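Local coordinates for protein alpha-fucosidase (Bifidobacterium bifidum, PDB 2EAB) that probably acts as an alpha-L-fucosidase, with this chain comprising the catalytic part of a longer, calcium-binding protein, at residues 356-360 against 746-750; 720-724 against 758-762. All blocks are in the same frame, centred on the assembly; numbering follows the deposited sequence.

Contact 1. Residues 356-360 against 746-750; sequences KAYQR and ELQLK
The amide nitrogen NE2 of Gln359 serves two acceptors. It donates to the carbonyl oxygen of Lys750 (NE2 to O 3.2 Å) and, weakly, to water 1, which passes a hydrogen bond on to Leu749 O. Two helices of the (alpha/alpha)6-barrel catalytic domain of glycoside hydrolase family 95 meet here, 351-360 and 738-751; their local axes come within 9.6 Å and run at 123° to each other. Gln359 NE2 reaches the Lys750 carbonyl from above its plane, 41° out of it, so the bond misses the lone pairs. Beside these polar bonds the buried ring of Tyr358 reaches across, with CG anti to the backbone N (chi1 -162°), which swings the ring out toward Leu749 and Lys750. Leu749 covers one ring face, with CD2 4.2 Å from the centroid in a CH-pi contact, while its CB rests 3.6 Å from Tyr358 CE2. The extended side chain of Lys750 crosses that of Tyr358 at about a right angle and brings CG to the ring edge, 3.8 Å from Tyr358 CD2. Farther out, Tyr358 OH lies 3.4 Å from Glu746 CG but finds its hydrogen-bond partner in Glu372 of helix 365-386, whose Lys368 forms a salt bridge with Glu746. A serine in place of Tyr358 would probably leave Glu372 without this phenolic mate and open a gap beside Leu749 CD2 and Lys750 CG. A second water completes the joint: water 2 donates to Gln359 O and accepts from Lys750 NZ, 3.1 Å from that nitrogen.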
ATOM      1  N   LYS A 356      -7.052 -15.542  19.375  1.00 10.56           N
ATOM      2  CA  LYS A 356      -8.264 -15.884  20.113  1.00 11.24           C
ATOM      3  C   LYS A 356      -8.237 -15.316  21.534  1.00 11.03           C
ATOM      4  O   LYS A 356      -9.230 -14.761  21.996  1.00 11.36           O
ATOM      5  CB  LYS A 356      -8.469 -17.399  20.137  1.00 11.72           C
ATOM      6  CG  LYS A 356      -9.870 -17.829  20.533  1.00 13.67           C
ATOM      7  CD  LYS A 356     -10.074 -19.314  20.280  1.00 16.94           C
ATOM      8  CE  LYS A 356     -11.500 -19.741  20.579  1.00 18.56           C
ATOM      9  NZ  LYS A 356     -11.712 -21.182  20.261  1.00 20.29           N
ATOM     10  N   ALA A 357      -7.097 -15.448  22.210  1.00 11.22           N
ATOM     11  CA  ALA A 357      -6.932 -14.916  23.564  1.00 11.17           C
ATOM     12  C   ALA A 357      -7.054 -13.390  23.574  1.00 11.11           C
ATOM     13  O   ALA A 357      -7.679 -12.813  24.461  1.00 11.42           O
ATOM     14  CB  ALA A 357      -5.601 -15.355  24.156  1.00 11.33           C
ATOM     15  N   TYR A 358      -6.457 -12.742  22.574  1.00 10.84           N
ATOM     16  CA  TYR A 358      -6.549 -11.293  22.430  1.00 10.79           C
ATOM     17  C   TYR A 358      -8.011 -10.870  22.265  1.00 11.11           C
ATOM     18  O   TYR A 358      -8.464  -9.926  22.909  1.00 11.40           O
ATOM     19  CB  TYR A 358      -5.714 -10.839  21.236  1.00 10.77           C
ATOM     20  CG  TYR A 358      -5.358  -9.368  21.200  1.00 10.16           C
ATOM     21  CD1 TYR A 358      -4.105  -8.925  21.633  1.00 10.44           C
ATOM     22  CD2 TYR A 358      -6.250  -8.423  20.696  1.00 10.38           C
ATOM     23  CE1 TYR A 358      -3.760  -7.577  21.577  1.00 10.34           C
ATOM     24  CE2 TYR A 358      -5.918  -7.076  20.643  1.00 10.16           C
ATOM     25  CZ  TYR A 358      -4.675  -6.660  21.084  1.00 10.32           C
ATOM     26  OH  TYR A 358      -4.358  -5.324  21.021  1.00 10.13           O
ATOM     27  N   GLN A 359      -8.744 -11.592  21.417  1.00 11.53           N
ATOM     28  CA  GLN A 359     -10.161 -11.315  21.164  1.00 12.08           C
ATOM     29  C   GLN A 359     -11.029 -11.511  22.406  1.00 12.93           C
ATOM     30  O   GLN A 359     -11.970 -10.753  22.637  1.00 13.17           O
ATOM     31  CB  GLN A 359     -10.691 -12.194  20.025  1.00 11.87           C
ATOM     32  CG  GLN A 359     -10.147 -11.818  18.651  1.00 10.97           C
ATOM     33  CD  GLN A 359     -10.455 -12.846  17.575  1.00 11.70           C
ATOM     34  OE1 GLN A 359     -10.498 -14.051  17.832  1.00 12.06           O
ATOM     35  NE2 GLN A 359     -10.640 -12.368  16.347  1.00 12.71           N
ATOM     36  N   ARG A 360     -10.703 -12.533  23.194  1.00 13.69           N
ATOM     37  CA  ARG A 360     -11.491 -12.884  24.377  1.00 15.17           C
ATOM     38  C   ARG A 360     -11.099 -12.076  25.615  1.00 15.25           C
ATOM     39  O   ARG A 360     -11.821 -12.076  26.618  1.00 15.67           O
ATOM     40  CB  ARG A 360     -11.393 -14.386  24.656  1.00 15.15           C
ATOM     41  CG  ARG A 360     -12.099 -15.247  23.613  1.00 16.73           C
ATOM     42  CD  ARG A 360     -11.894 -16.736  23.855  1.00 17.28           C
ATOM     43  NE  ARG A 360     -12.493 -17.186  25.112  1.00 21.59           N
ATOM     44  CZ  ARG A 360     -13.759 -17.573  25.253  1.00 22.91           C
ATOM     45  NH1 ARG A 360     -14.588 -17.567  24.215  1.00 23.83           N
ATOM     46  NH2 ARG A 360     -14.199 -17.965  26.441  1.00 23.86           N
ATOM     47  N   GLU A 746      -6.106  -1.966  18.877  1.00  8.68           N
ATOM     48  CA  GLU A 746      -6.747  -3.073  19.589  1.00  9.11           C
ATOM     49  C   GLU A 746      -7.975  -3.561  18.839  1.00  8.81           C
ATOM     50  O   GLU A 746      -8.178  -4.765  18.679  1.00  9.00           O
ATOM     51  CB  GLU A 746      -7.198  -2.629  20.973  1.00  9.78           C
ATOM     52  CG  GLU A 746      -6.143  -2.566  22.037  1.00 11.91           C
ATOM     53  CD  GLU A 746      -6.757  -2.260  23.392  1.00 13.94           C
ATOM     54  OE1 GLU A 746      -7.529  -1.282  23.492  1.00 14.72           O
ATOM     55  OE2 GLU A 746      -6.479  -3.005  24.356  1.00 15.94           O
ATOM     56  N   LEU A 747      -8.795  -2.615  18.393  1.00  8.51           N
ATOM     57  CA  LEU A 747     -10.018  -2.955  17.679  1.00  8.69           C
ATOM     58  C   LEU A 747      -9.739  -3.609  16.331  1.00  8.34           C
ATOM     59  O   LEU A 747     -10.460  -4.527  15.937  1.00  8.37           O
ATOM     60  CB  LEU A 747     -10.931  -1.739  17.534  1.00  9.27           C
ATOM     61  CG  LEU A 747     -11.617  -1.279  18.830  1.00 10.06           C
ATOM     62  CD1 LEU A 747     -12.219   0.110  18.675  1.00 11.23           C
ATOM     63  CD2 LEU A 747     -12.671  -2.283  19.299  1.00 11.88           C
ATOM     64  N   GLN A 748      -8.700  -3.153  15.627  1.00  8.05           N
ATOM     65  CA  GLN A 748      -8.302  -3.799  14.377  1.00  7.95           C
ATOM     66  C   GLN A 748      -7.896  -5.251  14.616  1.00  7.95           C
ATOM     67  O   GLN A 748      -8.306  -6.149  13.881  1.00  7.83           O
ATOM     68  CB  GLN A 748      -7.168  -3.047  13.677  1.00  7.85           C
ATOM     69  CG  GLN A 748      -6.788  -3.701  12.345  1.00  8.75           C
ATOM     70  CD  GLN A 748      -5.638  -3.023  11.634  1.00  8.24           C
ATOM     71  OE1 GLN A 748      -4.755  -2.444  12.261  1.00  8.78           O
ATOM     72  NE2 GLN A 748      -5.634  -3.111  10.307  1.00  8.79           N
ATOM     73  N   LEU A 749      -7.097  -5.479  15.654  1.00  8.06           N
ATOM     74  CA  LEU A 749      -6.638  -6.825  15.962  1.00  8.60           C
ATOM     75  C   LEU A 749      -7.798  -7.734  16.362  1.00  8.53           C
ATOM     76  O   LEU A 749      -7.819  -8.903  15.997  1.00  9.07           O
ATOM     77  CB  LEU A 749      -5.539  -6.799  17.034  1.00  8.65           C
ATOM     78  CG  LEU A 749      -4.102  -6.706  16.495  1.00  9.23           C
ATOM     79  CD1 LEU A 749      -3.911  -5.556  15.499  1.00  9.41           C
ATOM     80  CD2 LEU A 749      -3.105  -6.576  17.628  1.00  9.38           C
ATOM     81  N   LYS A 750      -8.773  -7.189  17.080  1.00  8.76           N
ATOM     82  CA  LYS A 750      -9.919  -7.982  17.533  1.00  9.25           C
ATOM     83  C   LYS A 750     -10.957  -8.246  16.441  1.00  9.25           C
ATOM     84  O   LYS A 750     -11.614  -9.293  16.446  1.00  9.41           O
ATOM     85  CB  LYS A 750     -10.600  -7.316  18.728  1.00  9.68           C
ATOM     86  CG  LYS A 750      -9.785  -7.366  20.004  1.00 10.51           C
ATOM     87  CD  LYS A 750     -10.453  -6.573  21.112  1.00 12.32           C
ATOM     88  CE  LYS A 750      -9.577  -6.545  22.345  1.00 13.81           C
ATOM     89  NZ  LYS A 750     -10.207  -5.777  23.448  1.00 14.73           N
TER
HETATM   90  O   HOH W   1      -9.574 -10.256  14.355  1.00 10.33           O
HETATM   91  O   HOH W   2     -11.204  -8.401  24.670  1.00 46.01           O

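Contact 2. Residues 720-724 against 758-762; sequences NTGWA and FDYHA
Thr721 donates its hydroxyl to the carbonyl of His761, OG1 to O 2.6 Å, and this short bond joins segment 720-724, at the N-terminal end of helix 722-734, to the loop between helices 738-751 and 767-780. Both belong to the (alpha/alpha)6 barrel of the family 95 catalytic domain, in which loops link successive helices. The Thr721 OG1 atom sits between its own backbone N and carbonyl carbon (chi1 59°), a rotation that sets it facing His761 O. One residue on, Gly722 N makes a weak, bent bond to Tyr760 O at 3.0 Å. Gly722 has a positive phi of 50°, and a beta-carbon there would lie only about 3.3 Å from His761 CA, so both backbone conformation and close packing favour glycine. Asp759 points at the same spot, its OD2 3.4 Å from Gly722 CA, while OD1 turns to Gln748 of helix 738-751. The side chains of Trp723 and His761 run side by side and point the same way, but their rings meet obliquely, planes 36° apart. Water 3 bridges them: it accepts from Trp723 NE1 at 2.8 Å, in the plane of the indole, and is also hydrogen-bonded to His761 NE2. Farther out, Trp415 meets the His761 ring edge-to-face, and a bound 1,2-ethanediol, likely a crystallisation additive, lies about 4 Å from the Trp723 side chain. Asn720 OD1 steadies the turn, accepting from both Thr721 N and Arg678 NE. The imidazole is tied down as well: His761 ND1 donates to Ala762 O at 2.9 Å, across the cis peptide bond that joins the two residues, with the acceptor nearly within the ring plane.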
ATOM      1  N   ASN A 720     -13.909  -0.759  13.377  1.00 10.72           N
ATOM      2  CA  ASN A 720     -14.090  -0.798  11.937  1.00  9.96           C
ATOM      3  C   ASN A 720     -13.087  -1.779  11.348  1.00  9.81           C
ATOM      4  O   ASN A 720     -12.375  -2.468  12.082  1.00  9.64           O
ATOM      5  CB  ASN A 720     -13.985   0.598  11.309  1.00 10.48           C
ATOM      6  CG  ASN A 720     -14.972   0.798  10.175  1.00 10.95           C
ATOM      7  OD1 ASN A 720     -14.918   0.105   9.154  1.00 10.70           O
ATOM      8  ND2 ASN A 720     -15.881   1.752  10.349  1.00 13.54           N
ATOM      9  N   THR A 721     -13.044  -1.851  10.025  1.00  9.23           N
ATOM     10  CA  THR A 721     -12.303  -2.892   9.336  1.00  9.12           C
ATOM     11  C   THR A 721     -11.556  -2.319   8.145  1.00  8.57           C
ATOM     12  O   THR A 721     -11.819  -1.189   7.710  1.00  8.60           O
ATOM     13  CB  THR A 721     -13.253  -3.972   8.796  1.00  9.14           C
ATOM     14  OG1 THR A 721     -14.187  -3.350   7.904  1.00  9.83           O
ATOM     15  CG2 THR A 721     -14.014  -4.677   9.927  1.00  9.77           C
ATOM     16  N   GLY A 722     -10.628  -3.112   7.620  1.00  8.50           N
ATOM     17  CA  GLY A 722      -9.953  -2.809   6.364  1.00  8.37           C
ATOM     18  C   GLY A 722      -9.379  -1.409   6.288  1.00  8.04           C
ATOM     19  O   GLY A 722      -8.749  -0.928   7.235  1.00  8.48           O
ATOM     20  N   TRP A 723      -9.607  -0.745   5.158  1.00  7.89           N
ATOM     21  CA  TRP A 723      -9.024   0.578   4.929  1.00  8.07           C
ATOM     22  C   TRP A 723      -9.524   1.597   5.952  1.00  7.98           C
ATOM     23  O   TRP A 723      -8.807   2.541   6.297  1.00  7.94           O
ATOM     24  CB  TRP A 723      -9.276   1.084   3.494  1.00  8.31           C
ATOM     25  CG  TRP A 723     -10.728   1.243   3.158  1.00  8.43           C
ATOM     26  CD1 TRP A 723     -11.516   0.345   2.501  1.00  8.87           C
ATOM     27  CD2 TRP A 723     -11.572   2.359   3.479  1.00  8.51           C
ATOM     28  NE1 TRP A 723     -12.797   0.828   2.394  1.00  9.35           N
ATOM     29  CE2 TRP A 723     -12.858   2.061   2.988  1.00  8.85           C
ATOM     30  CE3 TRP A 723     -11.362   3.583   4.135  1.00  7.84           C
ATOM     31  CZ2 TRP A 723     -13.935   2.934   3.137  1.00  9.11           C
ATOM     32  CZ3 TRP A 723     -12.432   4.449   4.287  1.00  8.54           C
ATOM     33  CH2 TRP A 723     -13.704   4.123   3.785  1.00  9.15           C
ATOM     34  N   ALA A 724     -10.751   1.424   6.440  1.00  8.04           N
ATOM     35  CA  ALA A 724     -11.333   2.413   7.343  1.00  8.11           C
ATOM     36  C   ALA A 724     -10.615   2.428   8.686  1.00  8.08           C
ATOM     37  O   ALA A 724     -10.263   3.491   9.195  1.00  8.18           O
ATOM     38  CB  ALA A 724     -12.824   2.185   7.515  1.00  8.13           C
ATOM     39  N   PHE A 758      -3.902 -11.856   8.152  1.00  7.54           N
ATOM     40  CA  PHE A 758      -4.388 -11.037   7.047  1.00  7.44           C
ATOM     41  C   PHE A 758      -5.475 -10.087   7.544  1.00  7.23           C
ATOM     42  O   PHE A 758      -6.429 -10.494   8.214  1.00  7.50           O
ATOM     43  CB  PHE A 758      -4.970 -11.895   5.919  1.00  7.96           C
ATOM     44  CG  PHE A 758      -3.977 -12.307   4.850  1.00  8.97           C
ATOM     45  CD1 PHE A 758      -2.697 -11.738   4.760  1.00 10.87           C
ATOM     46  CD2 PHE A 758      -4.364 -13.234   3.885  1.00  9.23           C
ATOM     47  CE1 PHE A 758      -1.808 -12.126   3.743  1.00 11.41           C
ATOM     48  CE2 PHE A 758      -3.487 -13.630   2.872  1.00 11.23           C
ATOM     49  CZ  PHE A 758      -2.208 -13.070   2.795  1.00 10.84           C
ATOM     50  N   ASP A 759      -5.321  -8.812   7.200  1.00  6.75           N
ATOM     51  CA  ASP A 759      -6.347  -7.807   7.440  1.00  6.75           C
ATOM     52  C   ASP A 759      -7.581  -8.128   6.617  1.00  6.83           C
ATOM     53  O   ASP A 759      -7.476  -8.590   5.473  1.00  6.78           O
ATOM     54  CB  ASP A 759      -5.814  -6.425   7.052  1.00  6.43           C
ATOM     55  CG  ASP A 759      -6.876  -5.345   7.087  1.00  7.19           C
ATOM     56  OD1 ASP A 759      -7.152  -4.803   8.169  1.00  7.44           O
ATOM     57  OD2 ASP A 759      -7.428  -5.008   6.008  1.00  7.00           O
ATOM     58  N   TYR A 760      -8.745  -7.854   7.193  1.00  6.71           N
ATOM     59  CA  TYR A 760      -9.974  -8.063   6.461  1.00  7.35           C
ATOM     60  C   TYR A 760     -10.951  -6.909   6.511  1.00  7.41           C
ATOM     61  O   TYR A 760     -10.979  -6.123   7.461  1.00  7.58           O
ATOM     62  CB  TYR A 760     -10.628  -9.404   6.811  1.00  7.72           C
ATOM     63  CG  TYR A 760     -11.355  -9.545   8.136  1.00  8.15           C
ATOM     64  CD1 TYR A 760     -12.677  -9.124   8.278  1.00  8.82           C
ATOM     65  CD2 TYR A 760     -10.752 -10.185   9.220  1.00  8.46           C
ATOM     66  CE1 TYR A 760     -13.369  -9.304   9.474  1.00  9.27           C
ATOM     67  CE2 TYR A 760     -11.443 -10.376  10.419  1.00  8.72           C
ATOM     68  CZ  TYR A 760     -12.745  -9.928  10.535  1.00  8.83           C
ATOM     69  OH  TYR A 760     -13.453 -10.107  11.704  1.00  9.07           O
ATOM     70  N   HIS A 761     -11.743  -6.844   5.446  1.00  7.57           N
ATOM     71  CA  HIS A 761     -12.735  -5.809   5.222  1.00  7.97           C
ATOM     72  C   HIS A 761     -14.157  -6.151   5.746  1.00  7.89           C
ATOM     73  O   HIS A 761     -14.817  -5.250   6.243  1.00  8.06           O
ATOM     74  CB  HIS A 761     -12.719  -5.422   3.730  1.00  8.10           C
ATOM     75  CG  HIS A 761     -13.701  -4.361   3.343  1.00  8.10           C
ATOM     76  ND1 HIS A 761     -15.028  -4.634   3.084  1.00  8.46           N
ATOM     77  CD2 HIS A 761     -13.537  -3.037   3.110  1.00  8.22           C
ATOM     78  CE1 HIS A 761     -15.643  -3.517   2.736  1.00  9.29           C
ATOM     79  NE2 HIS A 761     -14.761  -2.534   2.740  1.00  9.75           N
ATOM     80  N   ALA A 762     -14.681  -7.382   5.643  1.00  8.02           N
ATOM     81  CA  ALA A 762     -14.183  -8.534   4.897  1.00  7.79           C
ATOM     82  C   ALA A 762     -14.479  -8.340   3.405  1.00  7.49           C
ATOM     83  O   ALA A 762     -15.292  -7.487   3.044  1.00  7.75           O
ATOM     84  CB  ALA A 762     -14.886  -9.792   5.404  1.00  8.16           C
TER
HETATM   85  O   HOH W   3     -14.890  -0.342   0.865  1.00 13.69           O

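In the fold
From the N terminus the four segments come in the order 356-360, 720-724, 746-750, 758-762, so the two contacts cross rather than nest. Contact 1 closes a loop of some 385 residues, bringing helix 351-360, early in the catalytic domain, against helix 738-751 near its end. Contact 2 closes a much shorter loop of 33 residues, mostly the successive helices 722-734 and 738-751, by returning the following loop to the N-terminal end of the first. Helix 738-751 is thus shared: it supplies one side of contact 1 and lies inside the loop of contact 2. Their centres are 14 Å apart, bridged by Gln748 NE2 and Asp759 OD1, probably hydrogen-bonded at 3.1 Å.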